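PDB 3SB1: hydrogenase expression protein, which is of unknown biochemical function but, as a HupH/HyaF family member, probably takes part in hydrogenase expression or maturation. Local coordinates for residues 118-121 with 122-126. Residues are numbered along the deposited sequence; the frame is centred on the assembly and turned at random.
Sequences HRNA and QGAVT
Asn120 turns its side chain over the backbone of Gln122 and Ala124 and offers OD1 to their amides, a position it reaches because CG stands between the backbone N and the carbonyl carbon (chi1 65°). Ala124 N donates to Asn120 OD1 over 3.1 Å, coming from above the amide plane, while Gln122 N makes a weak, bent bond to the same oxygen. The Gln122 side chain, bent at chi2, sets its own amide almost perpendicular to that of Asn120, the planes 82° apart. The backbone forms a type I beta turn from Asn120 to Gly123, closed by Gly123 N to Asn120 O at 2.9 Å; with Asn120 N bonded to Ala124 O, this is the type I turn plus G1 bulge of a 3:5 hairpin, joining strands 113-119 and 125-132 of the antiparallel sheet. Gly123 holds the bulge position with a positive phi of 96°, where a CB would jam against the preceding carbonyl. Without the amide, as with an alanine at Asn120, the N-H groups of Gln122 and Ala124 would probably lose their shared acceptor and the turn one of its braces. Below the tip, Arg119 faces Val125 in a non-hydrogen-bonded pair. Arg119 runs extended from CG to NE, past Gly123 O, then turns NH1 back to that oxygen (2.8 Å), which lies in the guanidinium plane; Val125 CG2 sits over one guanidinium face, toward its rim. At the base, Thr126 N donates to His118 O, and Thr126 OG1 and His118 ND1 share a hydrogen bond of 2.9 Å, in the ring plane. The other ring nitrogen, His118 NE2, is hydrogen-bonded to Asp100 O.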
loop_
_atom_site.group_PDB
_atom_site.type_symbol
_atom_site.label_atom_id
_atom_site.label_comp_id
_atom_site.label_asym_id
_atom_site.label_seq_id
_atom_site.Cartn_x
_atom_site.Cartn_y
_atom_site.Cartn_z
ATOM N N HIS A 118 14.377 3.525 -0.145
ATOM C CA HIS A 118 14.691 2.849 1.126
ATOM C C HIS A 118 15.851 3.571 1.802
ATOM O O HIS A 118 16.830 3.870 1.179
ATOM C CB HIS A 118 15.161 1.406 0.988
ATOM C CG HIS A 118 15.377 0.761 2.307
ATOM N ND1 HIS A 118 16.623 0.522 2.861
ATOM C CD2 HIS A 118 14.467 0.367 3.240
ATOM C CE1 HIS A 118 16.451 -0.021 4.065
ATOM N NE2 HIS A 118 15.169 -0.118 4.308
ATOM N N ARG A 119 15.685 3.855 3.095
ATOM C CA ARG A 119 16.744 4.412 3.909
ATOM C C ARG A 119 17.111 3.399 5.016
ATOM O O ARG A 119 16.226 2.724 5.603
ATOM C CB ARG A 119 16.295 5.708 4.581
ATOM C CG ARG A 119 16.032 6.825 3.619
ATOM C CD ARG A 119 15.454 8.071 4.355
ATOM N NE ARG A 119 15.094 9.095 3.378
ATOM C CZ ARG A 119 15.936 9.948 2.814
ATOM N NH1 ARG A 119 17.224 10.024 3.172
ATOM N NH2 ARG A 119 15.474 10.840 1.940
ATOM N N ASN A 120 18.401 3.322 5.322
ATOM C CA ASN A 120 18.854 2.515 6.433
ATOM C C ASN A 120 18.545 3.207 7.745
ATOM O O ASN A 120 17.978 4.301 7.780
ATOM C CB ASN A 120 20.303 2.077 6.319
ATOM C CG ASN A 120 21.283 3.218 6.364
ATOM O OD1 ASN A 120 20.974 4.322 6.868
ATOM N ND2 ASN A 120 22.518 2.952 5.890
ATOM N N ALA A 121 18.933 2.594 8.848
ATOM C CA ALA A 121 18.549 3.116 10.135
ATOM C C ALA A 121 19.152 4.499 10.420
ATOM O O ALA A 121 18.584 5.268 11.246
ATOM C CB ALA A 121 18.906 2.105 11.247
ATOM N N GLN A 122 20.255 4.803 9.731
ATOM C CA GLN A 122 20.959 6.104 9.823
ATOM C C GLN A 122 20.376 7.183 8.891
ATOM O O GLN A 122 20.757 8.359 8.963
ATOM C CB GLN A 122 22.425 5.942 9.481
ATOM C CG GLN A 122 23.273 5.168 10.517
ATOM C CD GLN A 122 22.957 3.669 10.617
ATOM O OE1 GLN A 122 22.591 3.005 9.629
ATOM N NE2 GLN A 122 23.139 3.121 11.814
ATOM N N GLY A 123 19.436 6.791 8.030
ATOM C CA GLY A 123 18.802 7.702 7.097
ATOM C C GLY A 123 19.393 7.737 5.709
ATOM O O GLY A 123 18.847 8.378 4.811
ATOM N N ALA A 124 20.477 6.993 5.479
ATOM C CA ALA A 124 21.128 6.988 4.190
ATOM C C ALA A 124 20.279 6.220 3.188
ATOM O O ALA A 124 19.746 5.180 3.514
ATOM C CB ALA A 124 22.519 6.323 4.283
ATOM N N VAL A 125 20.127 6.768 1.997
ATOM C CA VAL A 125 19.357 6.080 0.933
ATOM C C VAL A 125 20.189 4.936 0.401
ATOM O O VAL A 125 21.382 5.150 0.002
ATOM C CB VAL A 125 19.031 7.037 -0.225
ATOM C CG1 VAL A 125 18.426 6.333 -1.410
ATOM C CG2 VAL A 125 18.093 8.177 0.261
ATOM N N THR A 126 19.657 3.722 0.500
ATOM C CA THR A 126 20.322 2.500 -0.032
ATOM C C THR A 126 19.878 2.181 -1.444
ATOM O O THR A 126 20.629 1.521 -2.208
ATOM C CB THR A 126 20.103 1.251 0.829
ATOM O OG1 THR A 126 18.734 0.873 0.845
ATOM C CG2 THR A 126 20.623 1.492 2.288
#